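Long-range contacts in alpha-L-rhamnosidase (Klebsiella oxytoca, PDB 4XHC), which hydrolyses terminal alpha-L-rhamnose residues from glycosides as a two-domain enzyme of glycoside hydrolase family 78: residues Q417-S422 against M451-K456; Q403-A408 against A439-P444; A120-Q125 against K181-K186. All blocks are in the same frame, centred on the assembly; numbering follows the deposited sequence.

Contact 1: residues Q417-S422 against M451-K456; sequences QGFYVS and MRNLEK. With SO4 (sulfate ion), chain D.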
ATOM      1  N   GLN A 417      28.572  50.837 -11.629  1.00 59.68           N
ATOM      2  CA  GLN A 417      28.697  49.396 -11.362  1.00 58.10           C
ATOM      3  C   GLN A 417      28.823  48.547 -12.637  1.00 54.89           C
ATOM      4  O   GLN A 417      29.314  47.423 -12.578  1.00 53.54           O
ATOM      5  CB  GLN A 417      27.501  48.902 -10.552  1.00 57.18           C
ATOM      6  CG  GLN A 417      27.482  49.386  -9.109  1.00 58.69           C
ATOM      7  CD  GLN A 417      26.424  48.691  -8.289  1.00 58.48           C
ATOM      8  OE1 GLN A 417      26.717  47.729  -7.576  1.00 61.43           O
ATOM      9  NE2 GLN A 417      25.175  49.124  -8.436  1.00 56.52           N
ATOM     10  N   GLY A 418      28.394  49.093 -13.778  1.00 53.60           N
ATOM     11  CA  GLY A 418      28.445  48.386 -15.065  1.00 51.83           C
ATOM     12  C   GLY A 418      27.448  47.251 -15.156  1.00 49.06           C
ATOM     13  O   GLY A 418      27.654  46.307 -15.910  1.00 47.58           O
ATOM     14  N   PHE A 419      26.365  47.369 -14.388  1.00 47.68           N
ATOM     15  CA  PHE A 419      25.307  46.366 -14.319  1.00 45.44           C
ATOM     16  C   PHE A 419      23.951  47.072 -14.258  1.00 44.54           C
ATOM     17  O   PHE A 419      23.865  48.251 -13.921  1.00 45.51           O
ATOM     18  CB  PHE A 419      25.431  45.500 -13.051  1.00 44.42           C
ATOM     19  CG  PHE A 419      26.557  44.493 -13.075  1.00 44.40           C
ATOM     20  CD1 PHE A 419      26.684  43.585 -14.120  1.00 44.67           C
ATOM     21  CD2 PHE A 419      27.464  44.417 -12.023  1.00 44.60           C
ATOM     22  CE1 PHE A 419      27.720  42.648 -14.133  1.00 44.58           C
ATOM     23  CE2 PHE A 419      28.497  43.477 -12.031  1.00 45.07           C
ATOM     24  CZ  PHE A 419      28.623  42.592 -13.088  1.00 44.18           C
ATOM     25  N   TYR A 420      22.895  46.340 -14.582  1.00 43.23           N
ATOM     26  CA  TYR A 420      21.542  46.818 -14.361  1.00 43.56           C
ATOM     27  C   TYR A 420      21.133  46.534 -12.909  1.00 43.59           C
ATOM     28  O   TYR A 420      21.463  45.484 -12.360  1.00 42.68           O
ATOM     29  CB  TYR A 420      20.560  46.141 -15.328  1.00 44.01           C
ATOM     30  CG  TYR A 420      20.779  46.462 -16.798  1.00 44.55           C
ATOM     31  CD1 TYR A 420      20.255  47.622 -17.366  1.00 45.45           C
ATOM     32  CD2 TYR A 420      21.497  45.597 -17.621  1.00 44.30           C
ATOM     33  CE1 TYR A 420      20.446  47.911 -18.709  1.00 46.81           C
ATOM     34  CE2 TYR A 420      21.699  45.879 -18.962  1.00 44.98           C
ATOM     35  CZ  TYR A 420      21.166  47.032 -19.506  1.00 47.49           C
ATOM     36  OH  TYR A 420      21.364  47.308 -20.845  1.00 49.68           O
ATOM     37  N   VAL A 421      20.409  47.473 -12.304  1.00 43.40           N
ATOM     38  CA  VAL A 421      19.827  47.277 -10.984  1.00 43.76           C
ATOM     39  C   VAL A 421      18.333  46.928 -11.090  1.00 43.62           C
ATOM     40  O   VAL A 421      17.696  47.172 -12.110  1.00 42.52           O
ATOM     41  CB  VAL A 421      20.027  48.509 -10.080  1.00 46.21           C
ATOM     42  CG1 VAL A 421      21.506  48.839  -9.963  1.00 47.35           C
ATOM     43  CG2 VAL A 421      19.251  49.718 -10.589  1.00 47.32           C
ATOM     44  N   SER A 422      17.782  46.358 -10.024  1.00 45.05           N
ATOM     45  CA  SER A 422      16.400  45.871 -10.020  1.00 44.65           C
ATOM     46  C   SER A 422      15.692  46.197  -8.693  1.00 43.77           C
ATOM     47  O   SER A 422      16.237  45.967  -7.611  1.00 46.26           O
ATOM     48  CB  SER A 422      16.397  44.361 -10.280  1.00 43.75           C
ATOM     49  OG  SER A 422      15.086  43.869 -10.525  1.00 43.91           O
ATOM     50  N   MET A 451      29.034  40.960 -20.102  1.00 47.77           N
ATOM     51  CA  MET A 451      29.352  39.550 -19.912  1.00 48.35           C
ATOM     52  C   MET A 451      30.768  39.385 -19.362  1.00 49.60           C
ATOM     53  O   MET A 451      31.017  38.487 -18.556  1.00 50.21           O
ATOM     54  CB  MET A 451      29.204  38.763 -21.214  1.00 50.48           C
ATOM     55  CG  MET A 451      27.831  38.842 -21.872  1.00 50.75           C
ATOM     56  SD  MET A 451      26.403  38.430 -20.848  1.00 51.33           S
ATOM     57  CE  MET A 451      26.714  36.703 -20.481  1.00 52.69           C
ATOM     58  N   ARG A 452      31.686  40.254 -19.786  1.00 51.46           N
ATOM     59  CA  ARG A 452      33.025  40.330 -19.182  1.00 54.03           C
ATOM     60  C   ARG A 452      32.978  40.787 -17.729  1.00 53.45           C
ATOM     61  O   ARG A 452      33.788  40.357 -16.913  1.00 54.74           O
ATOM     62  CB  ARG A 452      33.930  41.302 -19.943  1.00 55.73           C
ATOM     63  CG  ARG A 452      34.346  40.846 -21.319  1.00 57.43           C
ATOM     64  CD  ARG A 452      35.050  39.507 -21.244  1.00 58.94           C
ATOM     65  NE  ARG A 452      35.727  39.176 -22.489  1.00 61.99           N
ATOM     66  CZ  ARG A 452      36.200  37.968 -22.785  1.00 63.28           C
ATOM     67  NH1 ARG A 452      36.078  36.955 -21.926  1.00 63.19           N
ATOM     68  NH2 ARG A 452      36.790  37.765 -23.953  1.00 65.13           N
ATOM     69  N   ASN A 453      32.029  41.653 -17.414  1.00 52.94           N
ATOM     70  CA  ASN A 453      31.874  42.144 -16.060  1.00 54.94           C
ATOM     71  C   ASN A 453      31.369  41.042 -15.101  1.00 51.99           C
ATOM     72  O   ASN A 453      31.753  41.012 -13.936  1.00 52.67           O
ATOM     73  CB  ASN A 453      30.939  43.361 -16.060  1.00 57.95           C
ATOM     74  CG  ASN A 453      31.176  44.291 -14.897  1.00 64.27           C
ATOM     75  OD1 ASN A 453      32.228  44.258 -14.272  1.00 72.68           O
ATOM     76  ND2 ASN A 453      30.193  45.126 -14.593  1.00 66.36           N
ATOM     77  N   LEU A 454      30.531  40.129 -15.589  1.00 48.78           N
ATOM     78  CA  LEU A 454      30.100  38.978 -14.784  1.00 46.29           C
ATOM     79  C   LEU A 454      31.261  38.056 -14.441  1.00 47.15           C
ATOM     80  O   LEU A 454      31.329  37.510 -13.345  1.00 51.16           O
ATOM     81  CB  LEU A 454      29.068  38.158 -15.523  1.00 45.27           C
ATOM     82  CG  LEU A 454      27.731  38.834 -15.853  1.00 44.49           C
ATOM     83  CD1 LEU A 454      26.931  37.948 -16.786  1.00 45.82           C
ATOM     84  CD2 LEU A 454      26.914  39.126 -14.610  1.00 44.40           C
ATOM     85  N   GLU A 455      32.190  37.925 -15.375  1.00 47.90           N
ATOM     86  CA  GLU A 455      33.293  36.990 -15.306  1.00 49.87           C
ATOM     87  C   GLU A 455      34.347  37.515 -14.335  1.00 50.71           C
ATOM     88  O   GLU A 455      34.911  36.763 -13.560  1.00 52.69           O
ATOM     89  CB  GLU A 455      33.867  36.815 -16.728  1.00 52.26           C
ATOM     90  CG  GLU A 455      35.361  36.552 -16.857  1.00 56.52           C
ATOM     91  CD  GLU A 455      35.825  36.389 -18.309  1.00 58.41           C
ATOM     92  OE1 GLU A 455      34.988  36.198 -19.229  1.00 57.01           O
ATOM     93  OE2 GLU A 455      37.053  36.459 -18.526  1.00 60.57           O
ATOM     94  N   LYS A 456      34.581  38.817 -14.359  1.00 51.89           N
ATOM     95  CA  LYS A 456      35.574  39.467 -13.492  1.00 55.16           C
ATOM     96  C   LYS A 456      35.022  40.049 -12.182  1.00 54.39           C
ATOM     97  O   LYS A 456      35.767  40.268 -11.234  1.00 54.48           O
ATOM     98  CB  LYS A 456      36.219  40.580 -14.308  1.00 58.32           C
ATOM     99  CG  LYS A 456      36.823  40.053 -15.607  1.00 61.66           C
ATOM    100  CD  LYS A 456      37.516  41.067 -16.514  1.00 64.96           C
ATOM    101  CE  LYS A 456      37.955  40.320 -17.772  1.00 66.01           C
ATOM    102  NZ  LYS A 456      39.182  40.884 -18.382  1.00 68.64           N
TER
HETATM  103  S   SO4 D 901      37.044  41.385 -25.285  1.00 62.24           S
HETATM  104  O1  SO4 D 901      38.240  41.142 -26.107  1.00 59.09           O
HETATM  105  O2  SO4 D 901      37.542  41.671 -23.914  1.00 59.21           O
HETATM  106  O3  SO4 D 901      36.274  42.471 -25.917  1.00 64.91           O
HETATM  107  O4  SO4 D 901      36.071  40.271 -25.282  1.00 65.15           O

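Contact 2: residues Q403-A408 against A439-P444; sequences QLKSAA and AEVGTP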
ATOM      1  N   GLN A 403      10.502  52.094 -26.870  1.00 65.27           N
ATOM      2  CA  GLN A 403      10.183  52.718 -25.580  1.00 62.84           C
ATOM      3  C   GLN A 403      10.702  51.880 -24.439  1.00 58.31           C
ATOM      4  O   GLN A 403      11.350  52.404 -23.539  1.00 58.14           O
ATOM      5  CB  GLN A 403       8.681  52.949 -25.445  1.00 65.81           C
ATOM      6  CG  GLN A 403       8.200  54.092 -26.323  1.00 72.62           C
ATOM      7  CD  GLN A 403       6.694  54.158 -26.402  1.00 76.05           C
ATOM      8  OE1 GLN A 403       6.001  53.776 -25.451  1.00 79.67           O
ATOM      9  NE2 GLN A 403       6.176  54.644 -27.531  1.00 78.29           N
ATOM     10  N   LEU A 404      10.453  50.573 -24.498  1.00 56.41           N
ATOM     11  CA  LEU A 404      10.846  49.659 -23.422  1.00 53.02           C
ATOM     12  C   LEU A 404      12.363  49.562 -23.274  1.00 50.78           C
ATOM     13  O   LEU A 404      12.879  49.598 -22.157  1.00 48.06           O
ATOM     14  CB  LEU A 404      10.264  48.262 -23.650  1.00 52.65           C
ATOM     15  CG  LEU A 404       8.743  48.113 -23.672  1.00 54.74           C
ATOM     16  CD1 LEU A 404       8.361  46.660 -23.906  1.00 55.32           C
ATOM     17  CD2 LEU A 404       8.115  48.622 -22.384  1.00 54.81           C
ATOM     18  N   LYS A 405      13.075  49.428 -24.389  1.00 51.24           N
ATOM     19  CA  LYS A 405      14.534  49.428 -24.344  1.00 51.58           C
ATOM     20  C   LYS A 405      15.094  50.730 -23.757  1.00 53.25           C
ATOM     21  O   LYS A 405      15.983  50.685 -22.909  1.00 53.08           O
ATOM     22  CB  LYS A 405      15.126  49.210 -25.728  1.00 54.36           C
ATOM     23  CG  LYS A 405      14.902  47.823 -26.274  1.00 54.00           C
ATOM     24  CD  LYS A 405      15.779  47.559 -27.478  1.00 55.44           C
ATOM     25  CE  LYS A 405      15.465  46.192 -28.045  1.00 56.53           C
ATOM     26  NZ  LYS A 405      16.421  45.773 -29.095  1.00 59.41           N
ATOM     27  N   SER A 406      14.589  51.880 -24.215  1.00 55.65           N
ATOM     28  CA  SER A 406      15.008  53.174 -23.660  1.00 56.83           C
ATOM     29  C   SER A 406      14.719  53.287 -22.168  1.00 55.30           C
ATOM     30  O   SER A 406      15.571  53.735 -21.396  1.00 57.88           O
ATOM     31  CB  SER A 406      14.322  54.334 -24.374  1.00 58.92           C
ATOM     32  OG  SER A 406      14.797  54.421 -25.695  1.00 61.86           O
ATOM     33  N   ALA A 407      13.520  52.891 -21.768  1.00 52.64           N
ATOM     34  CA  ALA A 407      13.135  52.949 -20.374  1.00 51.27           C
ATOM     35  C   ALA A 407      14.038  52.049 -19.517  1.00 50.91           C
ATOM     36  O   ALA A 407      14.374  52.396 -18.381  1.00 51.79           O
ATOM     37  CB  ALA A 407      11.680  52.558 -20.222  1.00 50.80           C
ATOM     38  N   ALA A 408      14.440  50.907 -20.064  1.00 49.47           N
ATOM     39  CA  ALA A 408      15.349  50.018 -19.364  1.00 48.93           C
ATOM     40  C   ALA A 408      16.689  50.699 -19.100  1.00 49.45           C
ATOM     41  O   ALA A 408      17.189  50.673 -17.977  1.00 49.47           O
ATOM     42  CB  ALA A 408      15.550  48.740 -20.156  1.00 49.76           C
ATOM     43  N   ALA A 439      17.677  40.555 -24.349  1.00 49.20           N
ATOM     44  CA  ALA A 439      16.696  41.500 -24.878  1.00 50.85           C
ATOM     45  C   ALA A 439      17.283  42.472 -25.903  1.00 53.02           C
ATOM     46  O   ALA A 439      16.539  43.177 -26.592  1.00 53.30           O
ATOM     47  CB  ALA A 439      16.079  42.278 -23.729  1.00 49.48           C
ATOM     48  N   GLU A 440      18.613  42.518 -25.970  1.00 54.41           N
ATOM     49  CA  GLU A 440      19.357  43.372 -26.902  1.00 56.59           C
ATOM     50  C   GLU A 440      19.154  44.856 -26.599  1.00 54.95           C
ATOM     51  O   GLU A 440      19.025  45.666 -27.507  1.00 55.64           O
ATOM     52  CB  GLU A 440      19.023  43.036 -28.367  1.00 59.98           C
ATOM     53  CG  GLU A 440      19.183  41.564 -28.715  1.00 61.07           C
ATOM     54  CD  GLU A 440      19.432  41.320 -30.192  1.00 65.69           C
ATOM     55  OE1 GLU A 440      18.678  41.863 -31.035  1.00 67.80           O
ATOM     56  OE2 GLU A 440      20.389  40.575 -30.510  1.00 68.62           O
ATOM     57  N   VAL A 441      19.119  45.192 -25.311  1.00 51.50           N
ATOM     58  CA  VAL A 441      19.097  46.587 -24.870  1.00 50.68           C
ATOM     59  C   VAL A 441      20.510  47.135 -25.035  1.00 51.22           C
ATOM     60  O   VAL A 441      21.475  46.417 -24.798  1.00 52.54           O
ATOM     61  CB  VAL A 441      18.646  46.697 -23.397  1.00 47.90           C
ATOM     62  CG1 VAL A 441      18.764  48.124 -22.893  1.00 48.81           C
ATOM     63  CG2 VAL A 441      17.220  46.193 -23.229  1.00 46.68           C
ATOM     64  N   GLY A 442      20.637  48.392 -25.455  1.00 52.36           N
ATOM     65  CA  GLY A 442      21.949  49.024 -25.588  1.00 52.69           C
ATOM     66  C   GLY A 442      22.671  48.618 -26.853  1.00 55.08           C
ATOM     67  O   GLY A 442      22.042  48.280 -27.838  1.00 56.49           O
ATOM     68  N   THR A 443      24.000  48.668 -26.833  1.00 57.10           N
ATOM     69  CA  THR A 443      24.799  48.352 -28.024  1.00 60.36           C
ATOM     70  C   THR A 443      25.473  46.994 -27.880  1.00 59.51           C
ATOM     71  O   THR A 443      25.632  46.501 -26.758  1.00 55.91           O
ATOM     72  CB  THR A 443      25.889  49.408 -28.267  1.00 63.07           C
ATOM     73  OG1 THR A 443      26.680  49.548 -27.077  1.00 65.00           O
ATOM     74  CG2 THR A 443      25.266  50.735 -28.619  1.00 64.20           C
ATOM     75  N   PRO A 444      25.883  46.386 -29.013  1.00 63.14           N
ATOM     76  CA  PRO A 444      26.582  45.092 -28.968  1.00 62.98           C
ATOM     77  C   PRO A 444      27.836  45.098 -28.094  1.00 63.02           C
ATOM     78  O   PRO A 444      28.076  44.136 -27.356  1.00 61.38           O
ATOM     79  CB  PRO A 444      26.954  44.841 -30.433  1.00 65.27           C
ATOM     80  CG  PRO A 444      25.944  45.604 -31.214  1.00 66.64           C
ATOM     81  CD  PRO A 444      25.668  46.834 -30.403  1.00 65.85           C
TER

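Contact 3: residues A120-Q125 against K181-K186; sequences APAHLQ and KAVSRK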
ATOM      1  N   ALA A 120       1.028 -17.074   6.756  1.00 51.64           N
ATOM      2  CA  ALA A 120       0.610 -15.689   6.981  1.00 50.31           C
ATOM      3  C   ALA A 120       0.921 -14.828   5.761  1.00 47.82           C
ATOM      4  O   ALA A 120       1.759 -15.187   4.960  1.00 48.39           O
ATOM      5  CB  ALA A 120       1.300 -15.128   8.215  1.00 50.23           C
ATOM      6  N   PRO A 121       0.258 -13.677   5.622  1.00 46.84           N
ATOM      7  CA  PRO A 121       0.640 -12.777   4.539  1.00 46.56           C
ATOM      8  C   PRO A 121       2.100 -12.347   4.624  1.00 46.91           C
ATOM      9  O   PRO A 121       2.674 -12.316   5.713  1.00 48.96           O
ATOM     10  CB  PRO A 121      -0.268 -11.553   4.752  1.00 46.48           C
ATOM     11  CG  PRO A 121      -1.403 -12.049   5.569  1.00 47.24           C
ATOM     12  CD  PRO A 121      -0.841 -13.134   6.435  1.00 47.51           C
ATOM     13  N   ALA A 122       2.696 -12.028   3.485  1.00 45.91           N
ATOM     14  CA  ALA A 122       4.037 -11.467   3.469  1.00 45.91           C
ATOM     15  C   ALA A 122       3.941  -9.947   3.310  1.00 45.73           C
ATOM     16  O   ALA A 122       3.384  -9.459   2.322  1.00 47.01           O
ATOM     17  CB  ALA A 122       4.843 -12.075   2.336  1.00 46.36           C
ATOM     18  N   HIS A 123       4.474  -9.208   4.279  1.00 43.44           N
ATOM     19  CA  HIS A 123       4.384  -7.756   4.274  1.00 42.95           C
ATOM     20  C   HIS A 123       5.717  -7.160   3.830  1.00 43.22           C
ATOM     21  O   HIS A 123       6.726  -7.314   4.500  1.00 43.55           O
ATOM     22  CB  HIS A 123       3.975  -7.268   5.670  1.00 43.53           C
ATOM     23  CG  HIS A 123       3.991  -5.781   5.840  1.00 43.29           C
ATOM     24  ND1 HIS A 123       4.039  -5.180   7.080  1.00 44.88           N
ATOM     25  CD2 HIS A 123       3.970  -4.775   4.936  1.00 43.32           C
ATOM     26  CE1 HIS A 123       4.047  -3.868   6.934  1.00 44.37           C
ATOM     27  NE2 HIS A 123       4.003  -3.594   5.642  1.00 44.29           N
ATOM     28  N   LEU A 124       5.706  -6.484   2.686  1.00 44.21           N
ATOM     29  CA  LEU A 124       6.900  -5.864   2.135  1.00 45.26           C
ATOM     30  C   LEU A 124       6.751  -4.366   2.120  1.00 45.15           C
ATOM     31  O   LEU A 124       5.645  -3.851   2.131  1.00 43.53           O
ATOM     32  CB  LEU A 124       7.118  -6.296   0.688  1.00 45.73           C
ATOM     33  CG  LEU A 124       7.259  -7.776   0.393  1.00 47.45           C
ATOM     34  CD1 LEU A 124       7.240  -7.983  -1.110  1.00 47.57           C
ATOM     35  CD2 LEU A 124       8.536  -8.327   1.002  1.00 48.89           C
ATOM     36  N   GLN A 125       7.888  -3.685   2.050  1.00 46.70           N
ATOM     37  CA  GLN A 125       7.939  -2.249   1.847  1.00 48.60           C
ATOM     38  C   GLN A 125       8.960  -1.939   0.770  1.00 47.70           C
ATOM     39  O   GLN A 125      10.113  -2.365   0.873  1.00 47.14           O
ATOM     40  CB  GLN A 125       8.354  -1.560   3.141  1.00 53.18           C
ATOM     41  CG  GLN A 125       8.869  -0.135   2.977  1.00 55.26           C
ATOM     42  CD  GLN A 125       8.365   0.766   4.052  1.00 58.32           C
ATOM     43  OE1 GLN A 125       9.118   1.216   4.925  1.00 59.88           O
ATOM     44  NE2 GLN A 125       7.071   1.024   4.014  1.00 60.13           N
ATOM     45  N   LYS A 181       9.161  -6.627   5.859  1.00 53.10           N
ATOM     46  CA  LYS A 181       8.709  -6.118   7.157  1.00 54.76           C
ATOM     47  C   LYS A 181       8.262  -7.225   8.084  1.00 53.64           C
ATOM     48  O   LYS A 181       8.548  -7.191   9.281  1.00 52.90           O
ATOM     49  CB  LYS A 181       7.544  -5.142   6.988  1.00 57.24           C
ATOM     50  CG  LYS A 181       7.942  -3.773   6.480  1.00 60.47           C
ATOM     51  CD  LYS A 181       8.667  -2.993   7.550  1.00 64.90           C
ATOM     52  CE  LYS A 181       8.755  -1.529   7.183  1.00 69.46           C
ATOM     53  NZ  LYS A 181       9.676  -0.832   8.127  1.00 73.77           N
ATOM     54  N   ALA A 182       7.534  -8.192   7.533  1.00 51.83           N
ATOM     55  CA  ALA A 182       7.010  -9.284   8.329  1.00 50.95           C
ATOM     56  C   ALA A 182       6.614 -10.489   7.504  1.00 49.51           C
ATOM     57  O   ALA A 182       5.911 -10.376   6.507  1.00 48.76           O
ATOM     58  CB  ALA A 182       5.814  -8.819   9.142  1.00 50.44           C
ATOM     59  N   VAL A 183       7.112 -11.634   7.943  1.00 49.99           N
ATOM     60  CA  VAL A 183       6.572 -12.938   7.610  1.00 51.08           C
ATOM     61  C   VAL A 183       6.595 -13.668   8.951  1.00 53.57           C
ATOM     62  O   VAL A 183       7.026 -13.085   9.945  1.00 56.00           O
ATOM     63  CB  VAL A 183       7.432 -13.669   6.546  1.00 50.94           C
ATOM     64  CG1 VAL A 183       7.296 -12.986   5.197  1.00 49.12           C
ATOM     65  CG2 VAL A 183       8.901 -13.722   6.945  1.00 51.57           C
ATOM     66  N   SER A 184       6.156 -14.917   9.013  1.00 54.96           N
ATOM     67  CA  SER A 184       6.274 -15.659  10.269  1.00 56.85           C
ATOM     68  C   SER A 184       7.614 -16.379  10.319  1.00 57.87           C
ATOM     69  O   SER A 184       8.342 -16.405   9.331  1.00 58.27           O
ATOM     70  CB  SER A 184       5.122 -16.645  10.429  1.00 57.25           C
ATOM     71  OG  SER A 184       5.161 -17.602   9.397  1.00 58.75           O
ATOM     72  N   ARG A 185       7.926 -16.975  11.466  1.00 70.57           N
ATOM     73  CA  ARG A 185       9.169 -17.738  11.631  1.00 71.79           C
ATOM     74  C   ARG A 185       9.170 -19.055  10.857  1.00 70.56           C
ATOM     75  O   ARG A 185      10.227 -19.583  10.538  1.00 68.90           O
ATOM     76  CB  ARG A 185       9.446 -17.986  13.115  1.00 76.02           C
ATOM     77  CG  ARG A 185      10.020 -16.757  13.814  1.00 79.25           C
ATOM     78  CD  ARG A 185       9.831 -16.873  15.320  1.00 84.30           C
ATOM     79  NE  ARG A 185       9.683 -15.568  15.972  1.00 85.52           N
ATOM     80  CZ  ARG A 185       9.567 -15.377  17.290  1.00 88.96           C
ATOM     81  NH1 ARG A 185       9.622 -16.400  18.159  1.00 89.04           N
ATOM     82  NH2 ARG A 185       9.414 -14.136  17.750  1.00 89.32           N
ATOM     83  N   LYS A 186       7.986 -19.560  10.525  1.00 70.71           N
ATOM     84  CA  LYS A 186       7.849 -20.826   9.793  1.00 70.13           C
ATOM     85  C   LYS A 186       8.266 -20.800   8.305  1.00 67.22           C
ATOM     86  O   LYS A 186       8.418 -21.862   7.704  1.00 64.70           O
ATOM     87  CB  LYS A 186       6.398 -21.327   9.880  1.00 71.79           C
ATOM     88  CG  LYS A 186       5.935 -21.698  11.282  1.00 73.56           C
ATOM     89  CD  LYS A 186       4.910 -22.823  11.254  1.00 74.36           C
ATOM     90  CE  LYS A 186       5.584 -24.172  11.062  1.00 75.59           C
ATOM     91  NZ  LYS A 186       4.596 -25.266  10.861  1.00 76.89           N
TER

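Contact 1: residues Q417-S422 against M451-K456
ND2 of N453 sits over one face of the F419 ring, 3.3 Å above its plane and over its centre, with the amide nearly parallel to the ring (14°). L454 reaches the same ring obliquely through one methyl, CD2, which comes within 3.6 Å of F419 CE1. At the edge of another flat group, the guanidinium of R452, E455 OE1 accepts a bond from NH1 to form an intrahelical salt bridge, while a sulfate, probably from the crystallisation liquor, takes NE and NH2 through its O4. E484 is a second partner of R452 NH1, and R448 also binds the sulfate.

N453 turns its CG away from its own backbone N (chi1 -154°), which carries the amide out to the turn before F419. Its ND2 donates to Q417 O at 3.2 Å, almost exactly in the amide plane and onto a lone pair in the carbonyl plane; a weak bond at 3.1 Å joins ND2 to G418 O. One amide nitrogen thus spans two successive carbonyls while resting on the ring. Of these, G418 O belongs to a G1 beta bulge, in which G418 and F419 both face D414, within the small hairpin 413-414/419-420 of the six-hairpin glycosidase domain.

Contact 2: residues Q403-A408 against A439-P444
K405, on helix 391-412, reaches across to the Schellman motif that ends helix 430-438, where E440 takes up positive phi and the chain turns off toward V441. The contact therefore joins the flank of one helix to the C-terminal end of another in the helical six-hairpin glycosidase domain.

The polar part rests on the lysine amine. K405 NZ donates to the backbone carbonyl E440 O at 3.1 Å, approaching from above the carbonyl plane, 56° out of it, and so not along a lone pair. CE of the same side chain lies 3.5 Å from A439 O, which places the end of the lysine beside two successive carbonyls of the helix terminus. Their partial negative charge would be expected to suit an ammonium group. The E440 carboxylate adds no salt bridge: its OE1 is 4.9 Å from K405 NZ, although the opposite charges may still attract at that range.

Van der Waals contacts lie closer to the helix backbone. Beyond CG the lysine chain is extended, and it runs antiparallel to the V441 side chain, with K405 CG 4.2 Å from V441 CG2. I376 of helix 368-389 touches both K405 and A439, adding a third helix to this packing. The other methyl of V441, CG1, set anti to the backbone N (chi1 174°), lies against the helix backbone, 3.8 Å from the carbonyl oxygen K405 O, and makes an apolar contact with A408 at 4.3 Å from its CB.

Contact 3: residues A120-Q125 against K181-K186
K181 runs alongside H123 and then on across Q125. Its CB rests over one face of the H123 imidazole, 3.7 Å from the ring centroid and 18° off the normal, a CH-pi contact offset toward the rim. CG is next and touches both H123 CE1 and Q125 CB. The bend at chi2 (-72°) carries the chain over Q125, where CE lies 3.6 Å from OE1. At the tip, NZ is 3.8 Å from the same Q125 OE1 and has a long, weak ion pair with E179.

The ring under the lysine is held from several directions: H123 NE2 bonds to D155, which also takes Q125 NE2, and W157 stacks on the imidazole. Such a carboxylate could favour a protonated histidine, though its charge is not known.

Beneath the side chains, H123 and A182 form an antiparallel hydrogen-bonded pair. H123 N donates to A182 O at 2.9 Å, and A182 N returns a bond of 3.3 Å to H123 O. K181 N adds a weak bond to that same oxygen. Further on, A122 CB packs on V183 CG1, 3.9 Å away. The second subunit packs around this end, with S149 of that subunit bonded to P121 O and its D298 salt-bridged to K186. Two residues, K181 and A182, thus face the single H123: a classic beta bulge where strands 122-129 and 175-182 pair within the antiparallel sheet of the N-terminal domain.

How the contacts relate
From the N terminus, contact 3 comes first: it closes a loop of 55 residues without helix and joins neighbouring strands of the N-terminal beta domain. The other two open later, in the glycosidase domain across the chain's centre, about 63 Å (contact 1) and 69 Å (contact 2) away between centres. Contact 2 closes a loop of 30 residues and contact 1 one of 28; 403-408 precedes 417-422, and 439-444 precedes 451-456, so they cross along the chain. Their centres are about 15 Å apart and they touch where Y420 OH packs on V441 CG1 at 3.4 Å. Together they tie helix 391-412, the hairpin after it, the end of helix 430-438 and helix 444-456.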